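Local atomic coordinates of putative uncharacterized protein (Mycobacterium avium, PDB entry 2Z6V), a protein that is probably a sulfotransferase, transferring a sulfuryl group to an acceptor that remains unidentified. Residues S22-I27 and G72-L77; D31-L36 and D79-L84; L112-T117 and Y314-P319; D274-T279 and L390-L395. All coordinates share one frame; numbering follows the deposited sequence.

Starting at the N terminus, the chain runs as a loop (22-27) into helix 30-41, and both pack against helix 70-96. Contact 1 and contact 2 therefore close overlapping loops, their segments alternating along the sequence, and they touch through Ile27 on Val33 and Phe24 on Leu36. Both loops have closed before the chain enters strand 109-113 of the parallel sheet. Contact 3 closes a long loop from the turn after that strand to helix 301-326. Contact 4 opens inside it, at helix 275-285, and closes beyond it at helix 392-405, so contacts 3 and 4 also cross. They meet at Met114 on Pro275, on the opposite side of the chain's centre from contact 2.

Contact 1 (S22-I27 and G72-L77); sequences SDFDNI and GRQRVL
Phe24 and Gln74 bring the two backbones closest, CA to CA 6.0 Å, where the irregular loop 22-27 passes beside helical segment 72-77. The Phe24 ring does most of the packing. Its CD2 lies 3.7 Å from Gln74 CB, its CD1 reaches Leu77 CB at 3.9 Å, and Gln74 O sits above one face, displaced toward the rim. Ring and Gln74 amide planes are turned 55° apart, so the two groups meet without stacking. Ile27 extends the apolar patch: its CG2 branch, anti to the backbone N, lies 3.9 Å from Leu77 CD2. Arg73 supplies the polar part. Its chain, bent at chi3, brings NH2 to Phe24 O, which lies near the guanidinium plane at an edge; the modelled 2.5 Å is too short to be trusted in detail. The same NH2 makes a weak bond of 3.5 Å to Ile27 O. One arginine nitrogen thus spans two loop carbonyls three residues apart, while Leu77 CD1 covers a face of its guanidinium. Phe24 also touches Leu36 and Leu77 touches Val59, which places the contact as a loop docking at the edge of an N-terminal helical bundle formed by helices 30-41, 50-64 and 70-96.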
loop_
_atom_site.group_PDB
_atom_site.type_symbol
_atom_site.label_atom_id
_atom_site.label_comp_id
_atom_site.label_asym_id
_atom_site.label_seq_id
_atom_site.Cartn_x
_atom_site.Cartn_y
_atom_site.Cartn_z
ATOM N N SER A 22 13.915 -17.893 18.361
ATOM C CA SER A 22 13.355 -16.741 17.601
ATOM C C SER A 22 13.475 -15.429 18.381
ATOM O O SER A 22 12.468 -14.765 18.635
ATOM C CB SER A 22 11.879 -16.999 17.259
ATOM O OG SER A 22 11.724 -18.127 16.414
ATOM N N ASP A 23 14.697 -15.057 18.764
ATOM C CA ASP A 23 14.898 -13.809 19.499
ATOM C C ASP A 23 15.783 -12.826 18.738
ATOM O O ASP A 23 16.700 -13.218 18.010
ATOM C CB ASP A 23 15.483 -14.074 20.890
ATOM C CG ASP A 23 14.687 -13.383 21.988
ATOM O OD1 ASP A 23 14.474 -12.154 21.884
ATOM O OD2 ASP A 23 14.271 -14.067 22.950
ATOM N N PHE A 24 15.499 -11.540 18.929
ATOM C CA PHE A 24 16.204 -10.467 18.241
ATOM C C PHE A 24 17.365 -9.880 19.024
ATOM O O PHE A 24 17.631 -8.683 18.946
ATOM C CB PHE A 24 15.199 -9.367 17.902
ATOM C CG PHE A 24 13.902 -9.892 17.367
ATOM C CD1 PHE A 24 13.827 -10.426 16.085
ATOM C CD2 PHE A 24 12.767 -9.912 18.169
ATOM C CE1 PHE A 24 12.642 -10.978 15.608
ATOM C CE2 PHE A 24 11.576 -10.461 17.705
ATOM C CZ PHE A 24 11.513 -10.996 16.419
ATOM N N ASP A 25 18.057 -10.720 19.778
ATOM C CA ASP A 25 19.192 -10.257 20.563
ATOM C C ASP A 25 20.455 -10.398 19.730
ATOM O O ASP A 25 21.348 -9.555 19.783
ATOM C CB ASP A 25 19.320 -11.087 21.843
ATOM C CG ASP A 25 18.074 -11.014 22.715
ATOM O OD1 ASP A 25 17.805 -9.938 23.293
ATOM O OD2 ASP A 25 17.358 -12.036 22.815
ATOM N N ASN A 26 20.506 -11.469 18.944
ATOM C CA ASN A 26 21.655 -11.765 18.099
ATOM C C ASN A 26 21.443 -11.376 16.634
ATOM O O ASN A 26 22.103 -11.913 15.742
ATOM C CB ASN A 26 21.979 -13.260 18.190
ATOM C CG ASN A 26 22.119 -13.745 19.628
ATOM O OD1 ASN A 26 22.209 -14.950 19.885
ATOM N ND2 ASN A 26 22.141 -12.806 20.574
ATOM N N ILE A 27 20.516 -10.456 16.385
ATOM C CA ILE A 27 20.250 -10.010 15.022
ATOM C C ILE A 27 21.024 -8.730 14.731
ATOM O O ILE A 27 20.620 -7.634 15.124
ATOM C CB ILE A 27 18.745 -9.767 14.791
ATOM C CG1 ILE A 27 18.006 -11.107 14.800
ATOM C CG2 ILE A 27 18.529 -9.027 13.470
ATOM C CD1 ILE A 27 16.538 -11.002 14.482
ATOM N N GLY A 72 10.435 -1.367 20.215
ATOM C CA GLY A 72 10.272 -0.958 18.832
ATOM C C GLY A 72 11.227 -1.662 17.887
ATOM O O GLY A 72 10.851 -2.053 16.781
ATOM N N ARG A 73 12.471 -1.807 18.323
ATOM C CA ARG A 73 13.486 -2.478 17.534
ATOM C C ARG A 73 13.012 -3.891 17.230
ATOM O O ARG A 73 12.951 -4.299 16.072
ATOM C CB ARG A 73 14.800 -2.519 18.317
ATOM C CG ARG A 73 15.819 -3.526 17.810
ATOM C CD ARG A 73 16.945 -3.699 18.823
ATOM N NE ARG A 73 17.505 -5.051 18.814
ATOM C CZ ARG A 73 18.401 -5.487 17.936
ATOM N NH1 ARG A 73 18.846 -4.677 16.989
ATOM N NH2 ARG A 73 18.846 -6.732 18.000
ATOM N N GLN A 74 12.668 -4.634 18.277
ATOM C CA GLN A 74 12.207 -6.006 18.118
ATOM C C GLN A 74 11.011 -6.071 17.186
ATOM O O GLN A 74 10.933 -6.941 16.324
ATOM C CB GLN A 74 11.837 -6.602 19.474
ATOM C CG GLN A 74 13.011 -6.693 20.433
ATOM C CD GLN A 74 12.619 -7.274 21.775
ATOM O OE1 GLN A 74 12.244 -8.445 21.873
ATOM N NE2 GLN A 74 12.695 -6.453 22.819
ATOM N N ARG A 75 10.076 -5.148 17.365
ATOM C CA ARG A 75 8.889 -5.090 16.531
ATOM C C ARG A 75 9.242 -4.964 15.034
ATOM O O ARG A 75 8.759 -5.739 14.203
ATOM C CB ARG A 75 8.033 -3.915 16.989
ATOM C CG ARG A 75 7.032 -3.415 15.983
ATOM C CD ARG A 75 5.830 -4.311 15.822
ATOM N NE ARG A 75 4.690 -3.465 15.479
ATOM C CZ ARG A 75 3.656 -3.836 14.732
ATOM N NH1 ARG A 75 3.595 -5.063 14.226
ATOM N NH2 ARG A 75 2.685 -2.964 14.483
ATOM N N VAL A 76 10.092 -3.998 14.693
ATOM C CA VAL A 76 10.491 -3.809 13.308
ATOM C C VAL A 76 11.208 -5.036 12.758
ATOM O O VAL A 76 10.959 -5.450 11.625
ATOM C CB VAL A 76 11.421 -2.597 13.140
ATOM C CG1 VAL A 76 11.812 -2.449 11.680
ATOM C CG2 VAL A 76 10.729 -1.345 13.627
ATOM N N LEU A 77 12.102 -5.611 13.552
ATOM C CA LEU A 77 12.836 -6.792 13.117
ATOM C C LEU A 77 11.902 -7.995 12.991
ATOM O O LEU A 77 12.079 -8.845 12.113
ATOM C CB LEU A 77 13.973 -7.102 14.095
ATOM C CG LEU A 77 15.157 -6.132 14.049
ATOM C CD1 LEU A 77 16.082 -6.384 15.235
ATOM C CD2 LEU A 77 15.902 -6.306 12.727
#

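Contact 2 (D31-L36 and D79-L84); sequences DDVFKL and DATNAL
Val33 and Thr81 mark the crossing of two helices in the N-terminal helical bundle, their CA atoms 5.7 Å apart. The axes of segments 31-36 and 79-84 approach to 8.9 Å at a signed angle of -62°, a steep crossing that confines the contact to a few side chains. Val33 points into the centre of it. Its CG1 branch does the touching, 3.9 Å from Thr81 OG1 and 4.2 Å from Leu84 CD2, while CG2 lies toward Ile27 of the preceding loop. Thr81 shows its two branches differently. With chi1 at -54°, OG1 lies beside the backbone N and bonds to Leu77 O one turn back, which satisfies the hydroxyl within its own helix; CG2 is left as the apolar surface for Leu36. That methyl lies 3.7 Å from Leu36 CG and also meets CD2, the two side chains crossing at about a right angle. On the flank beyond Val33, Leu84 is carried across by a CG anti to its backbone N (chi1 -176°), and its CD2 branch is the part that arrives. Phe34 receives it mainly at CA and CB, with ring atom CD1 alongside; its bond from CA to CB points away from the other helix, and the ring goes on to meet Trp51 of helix 50-64. No hydrogen bond spans the helices, so apolar packing carries the join. Leu84 CD2 ends 3.6 Å from Phe34 CA and 3.9 Å from Phe34 CD1.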
loop_
_atom_site.group_PDB
_atom_site.type_symbol
_atom_site.label_atom_id
_atom_site.label_comp_id
_atom_site.label_asym_id
_atom_site.label_seq_id
_atom_site.Cartn_x
_atom_site.Cartn_y
_atom_site.Cartn_z
ATOM N N ASP A 31 21.488 -10.939 6.987
ATOM C CA ASP A 31 21.617 -12.389 6.871
ATOM C C ASP A 31 21.099 -13.108 8.116
ATOM O O ASP A 31 20.624 -14.240 8.026
ATOM C CB ASP A 31 23.073 -12.780 6.599
ATOM C CG ASP A 31 23.540 -12.380 5.204
ATOM O OD1 ASP A 31 22.858 -12.730 4.211
ATOM O OD2 ASP A 31 24.596 -11.721 5.100
ATOM N N ASP A 32 21.195 -12.453 9.272
ATOM C CA ASP A 32 20.703 -13.043 10.514
ATOM C C ASP A 32 19.189 -13.109 10.436
ATOM O O ASP A 32 18.572 -14.090 10.855
ATOM C CB ASP A 32 21.106 -12.200 11.728
ATOM C CG ASP A 32 22.604 -12.223 11.993
ATOM O OD1 ASP A 32 23.216 -13.316 11.919
ATOM O OD2 ASP A 32 23.161 -11.144 12.289
ATOM N N VAL A 33 18.595 -12.045 9.902
ATOM C CA VAL A 33 17.153 -11.970 9.734
ATOM C C VAL A 33 16.757 -13.111 8.795
ATOM O O VAL A 33 15.762 -13.803 9.014
ATOM C CB VAL A 33 16.746 -10.611 9.113
ATOM C CG1 VAL A 33 15.267 -10.605 8.753
ATOM C CG2 VAL A 33 17.046 -9.495 10.091
ATOM N N PHE A 34 17.558 -13.311 7.754
ATOM C CA PHE A 34 17.284 -14.369 6.804
ATOM C C PHE A 34 17.285 -15.723 7.501
ATOM O O PHE A 34 16.379 -16.534 7.287
ATOM C CB PHE A 34 18.321 -14.377 5.684
ATOM C CG PHE A 34 18.056 -15.410 4.628
ATOM C CD1 PHE A 34 17.347 -15.086 3.482
ATOM C CD2 PHE A 34 18.503 -16.719 4.788
ATOM C CE1 PHE A 34 17.083 -16.054 2.504
ATOM C CE2 PHE A 34 18.245 -17.695 3.819
ATOM C CZ PHE A 34 17.535 -17.363 2.676
ATOM N N LYS A 35 18.296 -15.974 8.334
ATOM C CA LYS A 35 18.388 -17.254 9.036
ATOM C C LYS A 35 17.151 -17.533 9.878
ATOM O O LYS A 35 16.636 -18.651 9.889
ATOM C CB LYS A 35 19.626 -17.301 9.934
ATOM C CG LYS A 35 20.943 -17.283 9.187
ATOM C CD LYS A 35 22.100 -17.525 10.143
ATOM C CE LYS A 35 23.451 -17.254 9.487
ATOM N NZ LYS A 35 23.615 -15.808 9.137
ATOM N N LEU A 36 16.680 -16.508 10.582
ATOM C CA LEU A 36 15.510 -16.641 11.432
ATOM C C LEU A 36 14.279 -16.976 10.587
ATOM O O LEU A 36 13.496 -17.865 10.940
ATOM C CB LEU A 36 15.293 -15.345 12.219
ATOM C CG LEU A 36 14.169 -15.321 13.260
ATOM C CD1 LEU A 36 14.337 -16.478 14.239
ATOM C CD2 LEU A 36 14.175 -13.972 13.984
ATOM N N ASP A 79 8.727 -7.846 12.182
ATOM C CA ASP A 79 7.943 -7.636 10.974
ATOM C C ASP A 79 8.778 -7.941 9.722
ATOM O O ASP A 79 8.280 -8.528 8.759
ATOM C CB ASP A 79 7.416 -6.194 10.919
ATOM C CG ASP A 79 6.279 -5.948 11.905
ATOM O OD1 ASP A 79 5.424 -6.844 12.066
ATOM O OD2 ASP A 79 6.225 -4.855 12.508
ATOM N N ALA A 80 10.050 -7.550 9.750
ATOM C CA ALA A 80 10.943 -7.782 8.620
ATOM C C ALA A 80 11.119 -9.277 8.408
ATOM O O ALA A 80 11.118 -9.756 7.271
ATOM C CB ALA A 80 12.288 -7.130 8.872
ATOM N N THR A 81 11.258 -10.005 9.513
ATOM C CA THR A 81 11.439 -11.450 9.478
ATOM C C THR A 81 10.229 -12.095 8.845
ATOM O O THR A 81 10.362 -12.891 7.929
ATOM C CB THR A 81 11.625 -12.026 10.892
ATOM O OG1 THR A 81 12.696 -11.335 11.545
ATOM C CG2 THR A 81 11.958 -13.520 10.829
ATOM N N ASN A 82 9.044 -11.741 9.329
ATOM C CA ASN A 82 7.808 -12.294 8.779
ATOM C C ASN A 82 7.641 -11.960 7.299
ATOM O O ASN A 82 7.201 -12.803 6.514
ATOM C CB ASN A 82 6.596 -11.791 9.560
ATOM C CG ASN A 82 6.541 -12.355 10.969
ATOM O OD1 ASN A 82 6.911 -13.508 11.198
ATOM N ND2 ASN A 82 6.066 -11.551 11.917
ATOM N N ALA A 83 7.999 -10.732 6.926
ATOM C CA ALA A 83 7.898 -10.294 5.542
ATOM C C ALA A 83 8.828 -11.134 4.668
ATOM O O ALA A 83 8.427 -11.608 3.607
ATOM C CB ALA A 83 8.260 -8.811 5.426
ATOM N N LEU A 84 10.065 -11.317 5.122
ATOM C CA LEU A 84 11.039 -12.106 4.380
ATOM C C LEU A 84 10.618 -13.571 4.335
ATOM O O LEU A 84 10.893 -14.272 3.356
ATOM C CB LEU A 84 12.430 -11.976 5.016
ATOM C CG LEU A 84 13.571 -12.682 4.275
ATOM C CD1 LEU A 84 13.647 -12.164 2.846
ATOM C CD2 LEU A 84 14.886 -12.446 5.008
#

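Contact 3 (L112-T117 and Y314-P319); sequences LGMPRT and YHVDRP. With PLM (palmitic acid), chain C.
His315 of helix 301-326 packs against the turn that follows strand 109-113 of the parallel sheet, a turn whose position and sequence are consistent with the phosphosulfate-binding loop of sulfotransferases. A sulfate, probably from the crystallisation liquor, lies about 6 Å from the Pro115 side chain, as may be expected near an anion-binding loop. Starting at its root, His315 CB lies 4.1 Å from Met114 CA. Chi1 of -78° sets CG beside the backbone N, with the ring turned to Gly113 O and Pro115 CD. ND1 is hydrogen-bonded to Gln311 O of its own helix. CD2 lies 3.2 Å from Gly113 O, which sits at the ring edge near its plane; the hydrogen-bond partner of that carbonyl is Ser253 OG, and the approach of CD2 is a contact only. Pro115 CD covers one face as a CH-pi contact, 4.0 Å from the ring centroid and 26° off the normal. At the tip, CE1 and NE2 both face terminal carbon CG of the palmitic acid, modelled too near NE2 to be reliable. This ligand CG lies 3.7 Å from Pro115 CB, so the turn borders the bound palmitic acid. Beside the histidine, Met114 CG packs 4.0 Å from Val316 CG1.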
loop_
_atom_site.group_PDB
_atom_site.type_symbol
_atom_site.label_atom_id
_atom_site.label_comp_id
_atom_site.label_asym_id
_atom_site.label_seq_id
_atom_site.Cartn_x
_atom_site.Cartn_y
_atom_site.Cartn_z
ATOM N N LEU A 112 -3.398 4.650 -8.192
ATOM C CA LEU A 112 -2.176 5.277 -7.701
ATOM C C LEU A 112 -2.384 6.759 -7.437
ATOM O O LEU A 112 -3.451 7.302 -7.714
ATOM C CB LEU A 112 -1.060 5.085 -8.732
ATOM C CG LEU A 112 -1.372 5.577 -10.155
ATOM C CD1 LEU A 112 -1.137 7.082 -10.255
ATOM C CD2 LEU A 112 -0.492 4.844 -11.158
ATOM N N GLY A 113 -1.358 7.412 -6.908
ATOM C CA GLY A 113 -1.455 8.833 -6.620
ATOM C C GLY A 113 -0.835 9.160 -5.277
ATOM O O GLY A 113 0.084 8.475 -4.831
ATOM N N MET A 114 -1.325 10.208 -4.627
ATOM C CA MET A 114 -0.796 10.581 -3.319
ATOM C C MET A 114 -1.481 9.749 -2.243
ATOM O O MET A 114 -2.566 9.195 -2.458
ATOM C CB MET A 114 -1.090 12.045 -2.992
ATOM C CG MET A 114 -0.637 13.077 -3.995
ATOM S SD MET A 114 -1.112 14.743 -3.439
ATOM C CE MET A 114 -2.900 14.709 -3.753
ATOM N N PRO A 115 -0.839 9.626 -1.071
ATOM C CA PRO A 115 -1.491 8.852 -0.011
ATOM C C PRO A 115 -2.530 9.795 0.604
ATOM O O PRO A 115 -2.453 11.013 0.414
ATOM C CB PRO A 115 -0.341 8.535 0.943
ATOM C CG PRO A 115 0.567 9.720 0.775
ATOM C CD PRO A 115 0.560 9.940 -0.720
ATOM N N ARG A 116 -3.511 9.249 1.309
ATOM C CA ARG A 116 -4.531 10.080 1.946
ATOM C C ARG A 116 -5.502 10.728 0.961
ATOM O O ARG A 116 -6.010 11.818 1.221
ATOM C CB ARG A 116 -3.871 11.186 2.788
ATOM C CG ARG A 116 -2.689 10.715 3.616
ATOM C CD ARG A 116 -3.043 9.442 4.357
ATOM N NE ARG A 116 -4.252 9.623 5.151
ATOM C CZ ARG A 116 -4.917 8.633 5.732
ATOM N NH1 ARG A 116 -4.495 7.383 5.606
ATOM N NH2 ARG A 116 -6.001 8.902 6.446
ATOM N N THR A 117 -5.766 10.067 -0.160
ATOM C CA THR A 117 -6.691 10.604 -1.149
ATOM C C THR A 117 -8.120 10.112 -0.944
ATOM O O THR A 117 -9.014 10.477 -1.707
ATOM C CB THR A 117 -6.255 10.250 -2.588
ATOM O OG1 THR A 117 -5.823 8.887 -2.631
ATOM C CG2 THR A 117 -5.131 11.162 -3.052
ATOM N N TYR A 314 7.367 13.715 -5.159
ATOM C CA TYR A 314 7.566 12.547 -6.004
ATOM C C TYR A 314 6.231 11.919 -6.390
ATOM O O TYR A 314 6.082 11.393 -7.492
ATOM C CB TYR A 314 8.406 11.494 -5.288
ATOM C CG TYR A 314 9.880 11.804 -5.212
ATOM C CD1 TYR A 314 10.367 12.793 -4.363
ATOM C CD2 TYR A 314 10.793 11.068 -5.956
ATOM C CE1 TYR A 314 11.732 13.030 -4.253
ATOM C CE2 TYR A 314 12.150 11.296 -5.857
ATOM C CZ TYR A 314 12.620 12.271 -5.003
ATOM O OH TYR A 314 13.980 12.452 -4.880
ATOM N N HIS A 315 5.261 11.970 -5.484
ATOM C CA HIS A 315 3.962 11.382 -5.767
ATOM C C HIS A 315 3.186 12.078 -6.873
ATOM O O HIS A 315 2.303 11.470 -7.467
ATOM C CB HIS A 315 3.101 11.316 -4.503
ATOM C CG HIS A 315 3.460 10.188 -3.586
ATOM N ND1 HIS A 315 4.590 10.199 -2.795
ATOM C CD2 HIS A 315 2.846 9.006 -3.347
ATOM C CE1 HIS A 315 4.654 9.075 -2.105
ATOM N NE2 HIS A 315 3.609 8.333 -2.423
ATOM N N VAL A 316 3.496 13.345 -7.148
ATOM C CA VAL A 316 2.794 14.056 -8.215
ATOM C C VAL A 316 3.632 14.198 -9.484
ATOM O O VAL A 316 3.120 14.013 -10.587
ATOM C CB VAL A 316 2.308 15.474 -7.776
ATOM C CG1 VAL A 316 1.284 15.347 -6.662
ATOM C CG2 VAL A 316 3.486 16.339 -7.352
ATOM N N ASP A 317 4.919 14.497 -9.337
ATOM C CA ASP A 317 5.775 14.659 -10.509
ATOM C C ASP A 317 6.108 13.359 -11.237
ATOM O O ASP A 317 6.131 13.338 -12.471
ATOM C CB ASP A 317 7.072 15.393 -10.147
ATOM C CG ASP A 317 6.821 16.795 -9.594
ATOM O OD1 ASP A 317 5.792 17.423 -9.950
ATOM O OD2 ASP A 317 7.665 17.272 -8.807
ATOM N N ARG A 318 6.372 12.279 -10.503
ATOM C CA ARG A 318 6.685 11.019 -11.171
ATOM C C ARG A 318 5.572 10.675 -12.153
ATOM O O ARG A 318 5.831 10.437 -13.334
ATOM C CB ARG A 318 6.865 9.881 -10.167
ATOM C CG ARG A 318 8.217 9.867 -9.473
ATOM C CD ARG A 318 9.337 9.765 -10.489
ATOM N NE ARG A 318 10.654 9.778 -9.866
ATOM C CZ ARG A 318 11.131 8.807 -9.095
ATOM N NH1 ARG A 318 10.399 7.726 -8.845
ATOM N NH2 ARG A 318 12.347 8.917 -8.570
ATOM N N PRO A 319 4.311 10.646 -11.682
ATOM C CA PRO A 319 3.223 10.322 -12.609
ATOM C C PRO A 319 2.947 11.441 -13.617
ATOM O O PRO A 319 2.513 11.169 -14.730
ATOM C CB PRO A 319 2.045 10.040 -11.677
ATOM C CG PRO A 319 2.335 10.894 -10.501
ATOM C CD PRO A 319 3.812 10.706 -10.297
HETATM C C1 PLM C . 6.509 6.357 5.087
HETATM O O1 PLM C . 7.444 7.187 5.062
HETATM O O2 PLM C . 6.603 5.157 5.422
HETATM C C2 PLM C . 5.119 6.845 4.671
HETATM C C3 PLM C . 5.171 7.606 3.345
HETATM C C4 PLM C . 3.781 7.991 2.836
HETATM C C5 PLM C . 2.909 6.759 2.582
HETATM C C6 PLM C . 2.288 6.224 3.874
HETATM C C7 PLM C . 1.695 4.833 3.642
HETATM C C8 PLM C . 2.805 3.789 3.508
HETATM C C9 PLM C . 2.451 2.781 2.414
HETATM C CA PLM C . 1.052 2.197 2.622
HETATM C CB PLM C . 0.499 1.599 1.326
HETATM C CC PLM C . 0.514 2.654 0.219
HETATM C CD PLM C . 1.915 2.794 -0.383
HETATM C CE PLM C . 2.113 4.137 -1.090
HETATM C CF PLM C . 2.042 5.280 -0.075
HETATM C CG PLM C . 2.378 6.629 -0.713
#

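Contact 4 (D274-T279 and L390-L395); sequences DPYKAT and LTVEAL
Tyr276 lays its ring under Val392, whose CG1 methyl stands over the centre of one face, 3.6 Å from the centroid and 11° off the normal, a well-centred CH-pi contact. Chi1 of 175° sends this branch, rather than CG2, over the ring. Leu395, one turn on, takes the edge of the same ring: its CB lies near the ring plane, 3.7 Å from Tyr276 CD1. Further along helix 275-285, Thr279 meets Leu395 tip to tip, with CG2 3.8 Å from Leu395 CD1, and the same methyl touches Leu390 CD1. Chi1 of -66° turns Thr279 OG1 back along its helix, where it bonds to Pro275 O at 2.8 Å; Thr279 N reaches that oxygen from the opposite face of the carbonyl plane. Both helix starts are capped from within. Asp274 OD1 accepts from Lys277 N at 3.1 Å and more weakly from Tyr276 N, and Thr391 OG1 accepts from Ala394 N at 3.2 Å. Asp274 OD2 bonds to Tyr383 and Glu411, tying in the C-terminal region. With these polar groups bonded within their own segments or elsewhere and no hydrogen bond crossing, the chemistry implies that segments 274-279 and 390-395 meet by aromatic and aliphatic packing.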
loop_
_atom_site.group_PDB
_atom_site.type_symbol
_atom_site.label_atom_id
_atom_site.label_comp_id
_atom_site.label_asym_id
_atom_site.label_seq_id
_atom_site.Cartn_x
_atom_site.Cartn_y
_atom_site.Cartn_z
ATOM N N ASP A 274 -7.412 17.232 -2.626
ATOM C CA ASP A 274 -6.732 18.448 -2.185
ATOM C C ASP A 274 -5.332 18.036 -1.714
ATOM O O ASP A 274 -5.193 17.310 -0.731
ATOM C CB ASP A 274 -7.523 19.053 -1.021
ATOM C CG ASP A 274 -6.977 20.384 -0.565
ATOM O OD1 ASP A 274 -5.735 20.540 -0.506
ATOM O OD2 ASP A 274 -7.805 21.269 -0.249
ATOM N N PRO A 275 -4.278 18.488 -2.412
ATOM C CA PRO A 275 -2.896 18.142 -2.042
ATOM C C PRO A 275 -2.425 18.673 -0.688
ATOM O O PRO A 275 -1.619 18.030 -0.011
ATOM C CB PRO A 275 -2.079 18.711 -3.198
ATOM C CG PRO A 275 -2.879 19.925 -3.586
ATOM C CD PRO A 275 -4.301 19.401 -3.568
ATOM N N TYR A 276 -2.915 19.850 -0.302
ATOM C CA TYR A 276 -2.536 20.450 0.974
ATOM C C TYR A 276 -3.118 19.598 2.100
ATOM O O TYR A 276 -2.446 19.313 3.095
ATOM C CB TYR A 276 -3.071 21.883 1.063
ATOM C CG TYR A 276 -2.682 22.751 -0.116
ATOM C CD1 TYR A 276 -1.345 22.931 -0.460
ATOM C CD2 TYR A 276 -3.653 23.393 -0.889
ATOM C CE1 TYR A 276 -0.980 23.728 -1.541
ATOM C CE2 TYR A 276 -3.298 24.195 -1.976
ATOM C CZ TYR A 276 -1.961 24.358 -2.292
ATOM O OH TYR A 276 -1.592 25.165 -3.340
ATOM N N LYS A 277 -4.371 19.184 1.924
ATOM C CA LYS A 277 -5.056 18.360 2.904
ATOM C C LYS A 277 -4.318 17.026 3.029
ATOM O O LYS A 277 -3.923 16.613 4.121
ATOM C CB LYS A 277 -6.492 18.115 2.443
ATOM C CG LYS A 277 -7.527 18.000 3.553
ATOM C CD LYS A 277 -7.312 16.795 4.441
ATOM C CE LYS A 277 -8.432 16.674 5.472
ATOM N NZ LYS A 277 -8.255 15.487 6.361
ATOM N N ALA A 278 -4.118 16.363 1.897
ATOM C CA ALA A 278 -3.443 15.080 1.878
ATOM C C ALA A 278 -2.066 15.121 2.533
ATOM O O ALA A 278 -1.647 14.148 3.150
ATOM C CB ALA A 278 -3.324 14.581 0.446
ATOM N N THR A 279 -1.366 16.243 2.407
ATOM C CA THR A 279 -0.032 16.374 2.984
ATOM C C THR A 279 -0.055 16.382 4.508
ATOM O O THR A 279 0.745 15.708 5.160
ATOM C CB THR A 279 0.658 17.656 2.483
ATOM O OG1 THR A 279 0.909 17.537 1.076
ATOM C CG2 THR A 279 1.976 17.885 3.213
ATOM N N LEU A 390 4.367 23.564 8.334
ATOM C CA LEU A 390 4.075 23.858 6.938
ATOM C C LEU A 390 3.004 24.928 6.770
ATOM O O LEU A 390 2.305 25.297 7.714
ATOM C CB LEU A 390 3.629 22.588 6.207
ATOM C CG LEU A 390 4.612 21.425 6.100
ATOM C CD1 LEU A 390 3.913 20.217 5.488
ATOM C CD2 LEU A 390 5.803 21.843 5.261
ATOM N N THR A 391 2.885 25.418 5.544
ATOM C CA THR A 391 1.904 26.435 5.209
ATOM C C THR A 391 1.499 26.162 3.774
ATOM O O THR A 391 2.275 25.570 3.023
ATOM C CB THR A 391 2.511 27.855 5.302
ATOM O OG1 THR A 391 3.634 27.959 4.418
ATOM C CG2 THR A 391 2.966 28.146 6.723
ATOM N N VAL A 392 0.293 26.568 3.391
ATOM C CA VAL A 392 -0.153 26.354 2.023
ATOM C C VAL A 392 0.787 27.092 1.074
ATOM O O VAL A 392 1.051 26.635 -0.034
ATOM C CB VAL A 392 -1.591 26.857 1.813
ATOM C CG1 VAL A 392 -1.975 26.741 0.346
ATOM C CG2 VAL A 392 -2.555 26.045 2.669
ATOM N N GLU A 393 1.308 28.229 1.522
ATOM C CA GLU A 393 2.225 29.016 0.708
ATOM C C GLU A 393 3.503 28.244 0.388
ATOM O O GLU A 393 4.080 28.401 -0.685
ATOM C CB GLU A 393 2.597 30.326 1.416
ATOM C CG GLU A 393 1.447 31.318 1.602
ATOM C CD GLU A 393 0.549 30.993 2.795
ATOM O OE1 GLU A 393 -0.167 29.968 2.758
ATOM O OE2 GLU A 393 0.564 31.770 3.776
ATOM N N ALA A 394 3.945 27.412 1.322
ATOM C CA ALA A 394 5.164 26.637 1.122
ATOM C C ALA A 394 4.941 25.429 0.217
ATOM O O ALA A 394 5.848 25.003 -0.498
ATOM C CB ALA A 394 5.715 26.184 2.467
ATOM N N LEU A 395 3.733 24.878 0.252
ATOM C CA LEU A 395 3.409 23.711 -0.552
ATOM C C LEU A 395 2.976 24.074 -1.962
ATOM O O LEU A 395 3.132 23.274 -2.890
ATOM C CB LEU A 395 2.301 22.895 0.122
ATOM C CG LEU A 395 2.652 22.091 1.375
ATOM C CD1 LEU A 395 1.401 21.439 1.926
ATOM C CD2 LEU A 395 3.696 21.043 1.038
#